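PDB 5D2K: 4-oxalocrotonate decarboxylase NahK, which catalyses the metal-assisted decarboxylation of (3E)-2-oxohex-3-enedioate (4-oxalocrotonate) to 2-oxopent-4-enoate and carbon dioxide, a step in naphthalene degradation. Local coordinates for residues A115-V120 against G211-S216; E84-G89 against V217-N222; A123-P128 against I136-Y141; G89-Y94 against G234-T239. The protein carries 1 engineered substitution. One frame throughout, in Å; residues are numbered along the deposited sequence. Where two conformers were deposited one is given.

Contact 1: A115-V120 against G211-S216. With MG (magnesium ion), chain C.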
loop_
_atom_site.group_PDB
_atom_site.type_symbol
_atom_site.label_atom_id
_atom_site.label_comp_id
_atom_site.label_asym_id
_atom_site.label_seq_id
_atom_site.Cartn_x
_atom_site.Cartn_y
_atom_site.Cartn_z
ATOM N N ALA A 115 -6.061 6.652 -4.877
ATOM C CA ALA A 115 -5.258 6.944 -6.064
ATOM C C ALA A 115 -3.796 7.181 -5.705
ATOM O O ALA A 115 -3.490 7.965 -4.807
ATOM C CB ALA A 115 -5.820 8.150 -6.798
ATOM N N GLU A 116 -2.891 6.489 -6.397
ATOM C CA GLU A 116 -1.457 6.579 -6.084
ATOM C C GLU A 116 -0.602 6.668 -7.335
ATOM O O GLU A 116 -1.074 6.430 -8.448
ATOM C CB GLU A 116 -0.998 5.366 -5.246
ATOM C CG GLU A 116 -1.965 5.027 -4.111
ATOM C CD GLU A 116 -1.390 4.194 -2.986
ATOM O OE1 GLU A 116 -0.161 4.003 -2.897
ATOM O OE2 GLU A 116 -2.198 3.753 -2.149
ATOM N N ILE A 117 0.665 7.020 -7.149
ATOM C CA ILE A 117 1.617 6.880 -8.235
ATOM C C ILE A 117 2.702 5.900 -7.778
ATOM O O ILE A 117 3.209 5.961 -6.645
ATOM C CB ILE A 117 2.198 8.258 -8.693
ATOM C CG1 ILE A 117 3.023 8.108 -9.979
ATOM C CG2 ILE A 117 2.998 8.917 -7.599
ATOM C CD1 ILE A 117 2.203 7.676 -11.217
ATOM N N SER A 118 2.986 4.934 -8.643
ATOM C CA SER A 118 4.001 3.937 -8.337
ATOM C C SER A 118 5.243 4.148 -9.170
ATOM O O SER A 118 5.200 4.805 -10.214
ATOM C CB SER A 118 3.475 2.523 -8.588
ATOM O OG SER A 118 2.310 2.287 -7.837
ATOM N N VAL A 119 6.341 3.566 -8.705
ATOM C CA VAL A 119 7.590 3.560 -9.463
ATOM C C VAL A 119 8.114 2.141 -9.566
ATOM O O VAL A 119 7.785 1.286 -8.741
ATOM C CB VAL A 119 8.691 4.460 -8.820
ATOM C CG1 VAL A 119 8.235 5.911 -8.772
ATOM C CG2 VAL A 119 9.075 3.954 -7.423
ATOM N N VAL A 120 8.903 1.885 -10.604
ATOM C CA VAL A 120 9.698 0.663 -10.683
ATOM C C VAL A 120 11.152 1.082 -10.661
ATOM O O VAL A 120 11.543 1.975 -11.397
ATOM C CB VAL A 120 9.370 -0.161 -11.955
ATOM C CG1 VAL A 120 10.390 -1.270 -12.172
ATOM C CG2 VAL A 120 7.981 -0.767 -11.830
ATOM N N GLY A 211 5.414 15.523 0.490
ATOM C CA GLY A 211 6.017 16.631 -0.232
ATOM C C GLY A 211 6.495 16.257 -1.624
ATOM O O GLY A 211 6.662 17.113 -2.489
ATOM N N HIS A 212 6.739 14.962 -1.828
ATOM C CA HIS A 212 7.222 14.442 -3.106
ATOM C C HIS A 212 7.145 12.920 -3.062
ATOM O O HIS A 212 7.690 12.327 -2.146
ATOM C CB HIS A 212 8.672 14.864 -3.372
ATOM C CG HIS A 212 9.053 14.799 -4.813
ATOM N ND1 HIS A 212 9.115 13.615 -5.523
ATOM C CD2 HIS A 212 9.382 15.781 -5.688
ATOM C CE1 HIS A 212 9.460 13.877 -6.772
ATOM N NE2 HIS A 212 9.617 15.183 -6.897
ATOM N N PRO A 213 6.487 12.281 -4.050
ATOM C CA PRO A 213 6.415 10.810 -3.974
ATOM C C PRO A 213 7.779 10.102 -3.843
ATOM O O PRO A 213 7.871 9.031 -3.225
ATOM C CB PRO A 213 5.717 10.440 -5.291
ATOM C CG PRO A 213 4.779 11.591 -5.518
ATOM C CD PRO A 213 5.628 12.812 -5.128
ATOM N N LEU A 214 8.837 10.697 -4.387
ATOM C CA LEU A 214 10.149 10.059 -4.276
ATOM C C LEU A 214 10.672 10.101 -2.827
ATOM O O LEU A 214 11.511 9.279 -2.443
ATOM C CB LEU A 214 11.141 10.708 -5.244
ATOM C CG LEU A 214 10.835 10.497 -6.728
ATOM C CD1 LEU A 214 11.968 11.023 -7.596
ATOM C CD2 LEU A 214 10.558 9.014 -7.030
ATOM N N SER A 215 10.161 11.024 -2.008
ATOM C CA SER A 215 10.538 11.037 -0.587
ATOM C C SER A 215 9.969 9.823 0.132
ATOM O O SER A 215 10.527 9.350 1.118
ATOM C CB SER A 215 10.064 12.322 0.103
ATOM O OG SER A 215 10.786 13.452 -0.391
ATOM N N SER A 216 8.840 9.328 -0.364
ATOM C CA SER A 216 8.261 8.110 0.169
ATOM C C SER A 216 9.165 6.903 -0.096
ATOM O O SER A 216 9.312 6.019 0.762
ATOM C CB SER A 216 6.876 7.897 -0.446
ATOM O OG SER A 216 6.249 6.769 0.138
HETATM MG MG MG C . -2.209 2.884 -0.335
HETATM O O HOH W 1 -0.141 2.661 -0.530
#
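I117 and V119, on a strand of the large curled sheet, take the start of helix 213-225 against them, while E116 on the same strand serves the magnesium site. The touching is done by P213 and L214, the first two residues after the N-cap. The CG2 methyl of I117 lies 3.8 Å from P213 CG and nearly as close to P213 CB, the two side chains passing at a slant. CG1 of I117 is anti to the backbone N (chi1 -171°) and heads away from the helix, so the CG2 branch alone meets the proline. Two residues on, V119 CG1 is 4.2 Å from L214 CD2, a looser touch. The helix start is fixed by its own cap: L214 N points into the ring plane of H212 and reaches ND1 at 3.1 Å (161°). Away from the helix, E116 OE2 binds magnesium at 2.0 Å, and a water 2.1 Å from the metal donates to E116 OE1 at 2.7 Å. E114 and E147 also bind the metal. With one oxygen on the ion and the other on its water, the carboxylate is probably held against rotation, while the opposite face of the strand meets the helix through hydrocarbon alone.

Contact 2: E84-G89 against V217-N222. With EDO (1,2-ethanediol), chain H.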
loop_
_atom_site.group_PDB
_atom_site.type_symbol
_atom_site.label_atom_id
_atom_site.label_comp_id
_atom_site.label_asym_id
_atom_site.label_seq_id
_atom_site.Cartn_x
_atom_site.Cartn_y
_atom_site.Cartn_z
ATOM N N GLU A 84 -0.527 9.192 12.228
ATOM C CA GLU A 84 0.407 10.052 11.511
ATOM C C GLU A 84 1.773 9.402 11.317
ATOM O O GLU A 84 2.754 10.086 11.042
ATOM C CB GLU A 84 0.561 11.380 12.245
ATOM C CG GLU A 84 -0.704 12.212 12.235
ATOM C CD GLU A 84 -1.155 12.592 13.626
ATOM O OE1 GLU A 84 -0.562 13.529 14.205
ATOM O OE2 GLU A 84 -2.099 11.951 14.139
ATOM N N THR A 85 1.826 8.080 11.456
ATOM C CA THR A 85 3.069 7.329 11.301
ATOM C C THR A 85 3.090 6.536 9.990
ATOM O O THR A 85 2.274 5.629 9.803
ATOM C CB THR A 85 3.281 6.345 12.471
ATOM O OG1 THR A 85 2.234 5.368 12.467
ATOM C CG2 THR A 85 3.273 7.081 13.807
ATOM N N PRO A 86 4.022 6.868 9.082
ATOM C CA PRO A 86 4.132 6.125 7.819
ATOM C C PRO A 86 4.575 4.690 8.036
ATOM O O PRO A 86 5.462 4.407 8.846
ATOM C CB PRO A 86 5.195 6.892 7.037
ATOM C CG PRO A 86 5.270 8.246 7.708
ATOM C CD PRO A 86 5.003 7.962 9.151
ATOM N N ILE A 87 3.951 3.797 7.282
ATOM C CA ILE A 87 4.173 2.364 7.408
ATOM C C ILE A 87 4.371 1.766 6.025
ATOM O O ILE A 87 4.094 2.423 5.011
ATOM C CB ILE A 87 2.983 1.679 8.106
ATOM C CG1 ILE A 87 1.700 1.895 7.297
ATOM C CG2 ILE A 87 2.816 2.229 9.527
ATOM C CD1 ILE A 87 0.460 1.223 7.921
ATOM N N TYR A 88 4.855 0.530 5.967
ATOM C CA TYR A 88 4.932 -0.158 4.692
ATOM C C TYR A 88 4.288 -1.546 4.805
ATOM O O TYR A 88 4.042 -2.038 5.904
ATOM C CB TYR A 88 6.382 -0.268 4.190
ATOM C CG TYR A 88 7.292 -1.197 4.981
ATOM C CD1 TYR A 88 7.271 -2.574 4.779
ATOM C CD2 TYR A 88 8.181 -0.685 5.926
ATOM C CE1 TYR A 88 8.114 -3.414 5.501
ATOM C CE2 TYR A 88 9.026 -1.506 6.643
ATOM C CZ TYR A 88 8.987 -2.873 6.436
ATOM O OH TYR A 88 9.824 -3.702 7.160
ATOM N N GLY A 89 4.010 -2.142 3.653
ATOM C CA GLY A 89 3.562 -3.523 3.567
ATOM C C GLY A 89 3.994 -4.084 2.226
ATOM O O GLY A 89 4.623 -3.382 1.426
ATOM N N VAL A 217 9.758 6.866 -1.289
ATOM C CA VAL A 217 10.704 5.822 -1.662
ATOM C C VAL A 217 11.933 5.873 -0.737
ATOM O O VAL A 217 12.403 4.839 -0.259
ATOM C CB VAL A 217 11.144 5.943 -3.145
ATOM C CG1 VAL A 217 12.194 4.879 -3.492
ATOM C CG2 VAL A 217 9.944 5.819 -4.078
ATOM N N ALA A 218 12.455 7.073 -0.489
ATOM C CA ALA A 218 13.597 7.216 0.420
ATOM C C ALA A 218 13.218 6.725 1.812
ATOM O O ALA A 218 13.975 5.993 2.454
ATOM C CB ALA A 218 14.073 8.684 0.471
ATOM N N MET A 219 12.025 7.100 2.264
ATOM C CA MET A 219 11.575 6.683 3.582
ATOM C C MET A 219 11.443 5.162 3.667
ATOM O O MET A 219 11.812 4.563 4.674
ATOM C CB MET A 219 10.252 7.346 3.942
ATOM C CG MET A 219 9.800 7.005 5.339
ATOM S SD MET A 219 8.334 7.898 5.843
ATOM C CE MET A 219 9.001 9.561 5.914
ATOM N N LEU A 220 10.930 4.539 2.610
ATOM C CA LEU A 220 10.816 3.084 2.587
ATOM C C LEU A 220 12.191 2.428 2.746
ATOM O O LEU A 220 12.335 1.470 3.512
ATOM C CB LEU A 220 10.137 2.615 1.292
ATOM C CG LEU A 220 10.048 1.110 1.023
ATOM C CD1 LEU A 220 9.223 0.420 2.113
ATOM C CD2 LEU A 220 9.430 0.871 -0.340
ATOM N N ALA A 221 13.197 2.938 2.046
ATOM C CA ALA A 221 14.541 2.389 2.177
ATOM C C ALA A 221 15.008 2.484 3.624
ATOM O O ALA A 221 15.586 1.534 4.172
ATOM C CB ALA A 221 15.529 3.110 1.233
ATOM N N ASN A 222 14.735 3.624 4.246
ATOM C CA ASN A 222 15.171 3.832 5.625
ATOM C C ASN A 222 14.429 2.928 6.611
ATOM O O ASN A 222 15.043 2.374 7.527
ATOM C CB ASN A 222 15.026 5.310 5.988
ATOM C CG ASN A 222 16.024 6.172 5.226
ATOM O OD1 ASN A 222 17.099 5.694 4.863
ATOM N ND2 ASN A 222 15.664 7.426 4.960
HETATM C C1 EDO H . 10.674 -1.756 10.298
HETATM O O1 EDO H . 11.259 -2.159 9.039
HETATM C C2 EDO H . 10.330 -0.268 10.295
HETATM O O2 EDO H . 10.155 0.194 11.647
#
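P86 and Y88, at the entry of strand 87-92, run past the second turn of helix 213-225, with CA atoms 8.6 Å apart for P86 and M219 and 7.0 Å for Y88 and L220. No hydrogen bond joins the segments; the contact is made by two pairs of side chains, each crossing at about a right angle. In the first, the sulfur of M219 sits against the proline ring, M219 SD being 3.5 Å from P86 CB and 3.6 Å from P86 CG. M219 was modelled in two positions, and the touch is doubtful for the other one. In the second, L220 CD1 comes in obliquely beside the base of the Y88 ring, 3.6 Å from Y88 CB and 3.8 Å from Y88 CG. Here the helix packs on the large curled sheet, in which strand 87-92 pairs antiparallel with 65-71; L220 also touches L68 and M70 of that neighbour. The Y88 ring stacks with that of Y48. The Y88 hydroxyl donates to O1 of a 1,2-ethanediol, 2.8 Å from OH and lying at the ring edge in its plane, and is also bonded to W52 NE1. Exchanging Y88 for an alanine would probably leave W52 NE1 without its mate and open a gap between Y48 and L220 CD1. The diol, probably from the crystallisation liquor, is further bonded to L223 O and E226 OE1.

Contact 3: A123-P128 against I136-Y141. With EDO (1,2-ethanediol), chain G.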
loop_
_atom_site.group_PDB
_atom_site.type_symbol
_atom_site.label_atom_id
_atom_site.label_comp_id
_atom_site.label_asym_id
_atom_site.label_seq_id
_atom_site.Cartn_x
_atom_site.Cartn_y
_atom_site.Cartn_z
ATOM N N ALA A 123 17.882 0.150 -9.840
ATOM C CA ALA A 123 19.110 0.008 -9.063
ATOM C C ALA A 123 18.738 -0.172 -7.607
ATOM O O ALA A 123 17.711 0.338 -7.178
ATOM C CB ALA A 123 20.003 1.229 -9.237
ATOM N N PRO A 124 19.555 -0.908 -6.840
ATOM C CA PRO A 124 19.186 -1.095 -5.433
ATOM C C PRO A 124 19.229 0.191 -4.618
ATOM O O PRO A 124 20.031 1.097 -4.894
ATOM C CB PRO A 124 20.225 -2.094 -4.910
ATOM C CG PRO A 124 21.332 -2.091 -5.905
ATOM C CD PRO A 124 20.805 -1.597 -7.206
ATOM N N LEU A 125 18.342 0.270 -3.632
ATOM C CA LEU A 125 18.336 1.390 -2.705
ATOM C C LEU A 125 18.465 0.906 -1.269
ATOM O O LEU A 125 17.725 0.011 -0.832
ATOM C CB LEU A 125 17.061 2.222 -2.874
ATOM C CG LEU A 125 16.948 3.013 -4.167
ATOM C CD1 LEU A 125 15.523 3.500 -4.349
ATOM C CD2 LEU A 125 17.902 4.198 -4.141
ATOM N N HIS A 126 19.392 1.525 -0.540
ATOM C CA HIS A 126 19.701 1.162 0.844
ATOM C C HIS A 126 19.578 2.347 1.797
ATOM O O HIS A 126 19.977 3.466 1.476
ATOM C CB HIS A 126 21.131 0.614 0.962
ATOM C CG HIS A 126 21.384 -0.645 0.192
ATOM N ND1 HIS A 126 21.426 -1.884 0.791
ATOM C CD2 HIS A 126 21.636 -0.856 -1.122
ATOM C CE1 HIS A 126 21.689 -2.804 -0.118
ATOM N NE2 HIS A 126 21.817 -2.208 -1.289
ATOM N N GLY A 127 19.031 2.097 2.978
ATOM C CA GLY A 127 19.199 3.000 4.098
ATOM C C GLY A 127 20.295 2.423 4.981
ATOM O O GLY A 127 20.912 1.410 4.633
ATOM N N PRO A 128 20.536 3.047 6.142
ATOM C CA PRO A 128 19.878 4.259 6.625
ATOM C C PRO A 128 20.406 5.505 5.922
ATOM O O PRO A 128 21.367 5.413 5.156
ATOM C CB PRO A 128 20.236 4.273 8.114
ATOM C CG PRO A 128 21.563 3.601 8.167
ATOM C CD PRO A 128 21.513 2.521 7.114
ATOM N N ILE A 136 16.668 9.303 -7.059
ATOM C CA ILE A 136 16.252 9.761 -8.385
ATOM C C ILE A 136 16.735 8.857 -9.516
ATOM O O ILE A 136 15.932 8.386 -10.314
ATOM C CB ILE A 136 16.724 11.210 -8.636
ATOM C CG1 ILE A 136 16.120 12.135 -7.569
ATOM C CG2 ILE A 136 16.330 11.660 -10.030
ATOM C CD1 ILE A 136 16.820 13.507 -7.478
ATOM N N ALA A 137 18.034 8.579 -9.561
ATOM C CA ALA A 137 18.592 7.808 -10.672
ATOM C C ALA A 137 18.177 6.339 -10.622
ATOM O O ALA A 137 18.273 5.628 -11.624
ATOM C CB ALA A 137 20.095 7.918 -10.673
ATOM N N ALA A 138 17.723 5.892 -9.458
ATOM C CA ALA A 138 17.280 4.512 -9.303
ATOM C C ALA A 138 15.874 4.278 -9.870
ATOM O O ALA A 138 15.442 3.131 -9.969
ATOM C CB ALA A 138 17.331 4.112 -7.838
ATOM N N ILE A 139 15.163 5.342 -10.246
ATOM C CA ILE A 139 13.815 5.189 -10.799
ATOM C C ILE A 139 13.852 4.892 -12.294
ATOM O O ILE A 139 14.411 5.664 -13.080
ATOM C CB ILE A 139 12.959 6.446 -10.567
ATOM C CG1 ILE A 139 12.924 6.799 -9.073
ATOM C CG2 ILE A 139 11.537 6.229 -11.115
ATOM C CD1 ILE A 139 12.503 5.642 -8.173
ATOM N N ASP A 140 13.238 3.780 -12.682
ATOM C CA ASP A 140 13.173 3.361 -14.084
ATOM C C ASP A 140 12.005 4.051 -14.776
ATOM O O ASP A 140 12.189 4.761 -15.765
ATOM C CB ASP A 140 13.033 1.830 -14.146
ATOM C CG ASP A 140 13.413 1.244 -15.495
ATOM O OD1 ASP A 140 13.586 2.010 -16.461
ATOM O OD2 ASP A 140 13.533 0.001 -15.568
ATOM N N TYR A 141 10.807 3.861 -14.244
ATOM C CA TYR A 141 9.622 4.512 -14.800
ATOM C C TYR A 141 8.515 4.587 -13.745
ATOM O O TYR A 141 8.651 4.050 -12.638
ATOM C CB TYR A 141 9.136 3.779 -16.061
ATOM C CG TYR A 141 8.859 2.298 -15.880
ATOM C CD1 TYR A 141 9.885 1.359 -15.972
ATOM C CD2 TYR A 141 7.570 1.840 -15.645
ATOM C CE1 TYR A 141 9.636 0.001 -15.811
ATOM C CE2 TYR A 141 7.305 0.482 -15.484
ATOM C CZ TYR A 141 8.344 -0.426 -15.569
ATOM O OH TYR A 141 8.080 -1.768 -15.408
HETATM C C1 EDO G . 20.673 -2.290 5.443
HETATM O O1 EDO G . 21.319 -1.221 6.143
HETATM C C2 EDO G . 20.703 -1.974 3.958
HETATM O O2 EDO G . 21.475 -2.958 3.262
#
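A138 packs onto A123 and L125 where the chain returns into the sheet: the excursion between antiparallel strands 112-121 and 139-149 closes here, just beside a classic beta bulge. The CA atoms of A123 and A138 are 4.9 Å apart. The packing across the contact centres on one methyl and is mainly apolar. A138 CB is held by the isopropyl end of L125, 3.7 Å from L125 CD2, with CG and CD1 of the same leucine close behind. A123 CB approaches more loosely, 4.2 Å from A138 CB, and the carbonyl oxygen A123 O also lies 3.9 Å from A138 CB. With CG of L125 beside the backbone N and anti to the carbonyl carbon (chi1 -69°), the fork of the leucine faces A138, and it also reaches V217 of helix 213-225.

The hydrogen bonds lie around the methyl rather than across it. Within 136-141, I139 N reaches I136 O at 3.1 Å, rounding off the helix-like turn before the strand. A138 pairs through its backbone with K122, and V120 faces both D140 and Y141, which makes the bulge; V120 O is probably bonded to D140 N. The contact buries A123 N, for which the model offers no hydrogen-bond partner.

Farther along, the H126 ring stacks with that of H230. H126 and G127 together hold a 1,2-ethanediol, probably from the crystallisation liquor: H126 ND1 is 2.7 Å from O2 of the diol, with either atom able to donate. The other hydroxyl of the diol, O1, gives its hydrogen to G127 O at 3.1 Å.

Contact 4: G89-Y94 against G234-T239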
loop_
_atom_site.group_PDB
_atom_site.type_symbol
_atom_site.label_atom_id
_atom_site.label_comp_id
_atom_site.label_asym_id
_atom_site.label_seq_id
_atom_site.Cartn_x
_atom_site.Cartn_y
_atom_site.Cartn_z
ATOM N N GLY A 89 4.010 -2.142 3.653
ATOM C CA GLY A 89 3.562 -3.523 3.567
ATOM C C GLY A 89 3.994 -4.084 2.226
ATOM O O GLY A 89 4.623 -3.382 1.426
ATOM N N PHE A 90 3.680 -5.351 1.972
ATOM C CA PHE A 90 4.084 -5.993 0.721
ATOM C C PHE A 90 2.892 -6.280 -0.189
ATOM O O PHE A 90 1.741 -6.307 0.265
ATOM C CB PHE A 90 4.840 -7.302 1.010
ATOM C CG PHE A 90 3.968 -8.381 1.603
ATOM C CD1 PHE A 90 3.229 -9.228 0.783
ATOM C CD2 PHE A 90 3.861 -8.523 2.977
ATOM C CE1 PHE A 90 2.404 -10.207 1.330
ATOM C CE2 PHE A 90 3.050 -9.492 3.529
ATOM C CZ PHE A 90 2.314 -10.338 2.704
ATOM N N LEU A 91 3.181 -6.510 -1.469
ATOM C CA LEU A 91 2.157 -6.817 -2.470
ATOM C C LEU A 91 2.374 -8.212 -3.060
ATOM O O LEU A 91 3.437 -8.501 -3.633
ATOM C CB LEU A 91 2.173 -5.762 -3.585
ATOM C CG LEU A 91 2.023 -4.315 -3.114
ATOM C CD1 LEU A 91 2.268 -3.368 -4.285
ATOM C CD2 LEU A 91 0.634 -4.077 -2.536
ATOM N N ALA A 92 1.384 -9.088 -2.905
ATOM C CA ALA A 92 1.443 -10.418 -3.510
ATOM C C ALA A 92 0.903 -10.405 -4.937
ATOM O O ALA A 92 0.069 -9.548 -5.296
ATOM C CB ALA A 92 0.669 -11.418 -2.663
ATOM N N ASP A 93 1.345 -11.360 -5.753
ATOM C CA ASP A 93 0.972 -11.321 -7.163
ATOM C C ASP A 93 -0.548 -11.359 -7.401
ATOM O O ASP A 93 -1.041 -10.632 -8.266
ATOM C CB ASP A 93 1.690 -12.430 -7.972
ATOM C CG ASP A 93 1.608 -13.829 -7.362
ATOM O OD1 ASP A 93 0.775 -14.132 -6.479
ATOM O OD2 ASP A 93 2.406 -14.666 -7.847
ATOM N N TYR A 94 -1.296 -12.146 -6.629
ATOM C CA TYR A 94 -2.741 -12.248 -6.877
ATOM C C TYR A 94 -3.492 -10.976 -6.456
ATOM O O TYR A 94 -4.698 -10.859 -6.710
ATOM C CB TYR A 94 -3.342 -13.478 -6.178
ATOM C CG TYR A 94 -3.309 -13.413 -4.665
ATOM C CD1 TYR A 94 -4.358 -12.852 -3.954
ATOM C CD2 TYR A 94 -2.237 -13.927 -3.957
ATOM C CE1 TYR A 94 -4.328 -12.791 -2.562
ATOM C CE2 TYR A 94 -2.194 -13.867 -2.570
ATOM C CZ TYR A 94 -3.251 -13.296 -1.882
ATOM O OH TYR A 94 -3.232 -13.240 -0.500
ATOM N N GLY A 234 14.538 -3.362 -9.537
ATOM C CA GLY A 234 13.405 -3.981 -10.201
ATOM C C GLY A 234 12.157 -4.070 -9.350
ATOM O O GLY A 234 11.223 -4.791 -9.695
ATOM N N THR A 235 12.130 -3.341 -8.238
ATOM C CA THR A 235 10.991 -3.382 -7.335
ATOM C C THR A 235 9.915 -2.363 -7.710
ATOM O O THR A 235 10.207 -1.197 -7.975
ATOM C CB THR A 235 11.433 -3.141 -5.873
ATOM O OG1 THR A 235 12.428 -4.117 -5.516
ATOM C CG2 THR A 235 10.249 -3.248 -4.897
ATOM N N PHE A 236 8.672 -2.832 -7.714
ATOM C CA PHE A 236 7.486 -1.990 -7.890
ATOM C C PHE A 236 7.095 -1.432 -6.528
ATOM O O PHE A 236 6.934 -2.188 -5.574
ATOM C CB PHE A 236 6.363 -2.827 -8.519
ATOM C CG PHE A 236 5.018 -2.145 -8.617
ATOM C CD1 PHE A 236 4.708 -1.338 -9.697
ATOM C CD2 PHE A 236 4.029 -2.408 -7.689
ATOM C CE1 PHE A 236 3.444 -0.765 -9.814
ATOM C CE2 PHE A 236 2.768 -1.835 -7.803
ATOM C CZ PHE A 236 2.484 -1.008 -8.864
ATOM N N ILE A 237 6.973 -0.104 -6.436
ATOM C CA ILE A 237 6.638 0.573 -5.177
ATOM C C ILE A 237 5.438 1.495 -5.326
ATOM O O ILE A 237 5.475 2.442 -6.113
ATOM C CB ILE A 237 7.819 1.428 -4.648
ATOM C CG1 ILE A 237 9.110 0.615 -4.585
ATOM C CG2 ILE A 237 7.477 2.050 -3.285
ATOM C CD1 ILE A 237 10.323 1.487 -4.283
ATOM N N MET A 238 4.392 1.250 -4.545
ATOM C CA MET A 238 3.244 2.160 -4.492
ATOM C C MET A 238 3.516 3.190 -3.411
ATOM O O MET A 238 3.672 2.823 -2.247
ATOM C CB MET A 238 1.952 1.394 -4.195
ATOM C CG MET A 238 1.604 0.373 -5.251
ATOM S SD MET A 238 0.000 -0.411 -4.939
ATOM C CE MET A 238 -1.041 0.977 -4.708
ATOM N N THR A 239 3.578 4.472 -3.768
ATOM C CA THR A 239 4.182 5.432 -2.847
ATOM C C THR A 239 3.224 6.060 -1.847
ATOM O O THR A 239 3.674 6.724 -0.911
ATOM C CB THR A 239 4.923 6.569 -3.618
ATOM O OG1 THR A 239 4.010 7.294 -4.452
ATOM C CG2 THR A 239 6.067 5.994 -4.479
#
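L91 on strand 87-92 and F236 on strand 236-238 have their CA atoms 9.0 Å apart, too far for backbone pairing; strand 65-71 pairs with both, antiparallel to the first and parallel to the second. One methyl makes the whole contact. CD1 of L91 reaches across to the edge of the F236 ring, in its plane, 3.9 Å from F236 CE2 and 4.0 Å from F236 CD2. It also lies 3.8 Å from M238 SD and 3.9 Å from M238 CG, so ring edge and thioether share the same methyl. The leucine crosses each partner at about a right angle. F236 swings its ring toward L91 because CG is anti to the backbone N (chi1 173°), whereas M238 CG is anti to the carbonyl carbon (chi1 -62°) and the chain runs on extended through chi2, which carries SD to the leucine methyl. K69 of the intervening strand touches both L91 and M238, and the F236 ring meets that of F173. M238 also borders the metal ligands E116 and E147, its side chain about 5 Å from the magnesium by nearest atoms. The three residues thus form an apolar patch inside the curled sheet of the fumarylacetoacetate hydrolase C-terminal family, next to its metal site.

In the fold
All four contacts reach the same curled sheet, their centres 11 to 15 Å apart. Contacts 1 and 2 use successive turns of helix 213-225 and touch through V119 and V217. Contacts 2 and 4 share G89 on strand 87-92. Along the chain the order is 84-89, 89-94, 115-120, 123-128, 136-141, 211-216, 217-222, 234-239, so contact 3 is the local closure and the others join distant parts. L214 CD2 packed on I139 CG1 links contacts 1 and 3, while T239 OG1 with I117 O and T239 O with S216 OG link 1 and 4. The helix thus lies against the sheet that carries the metal ligands, with contact 4 nearest the centre of the chain.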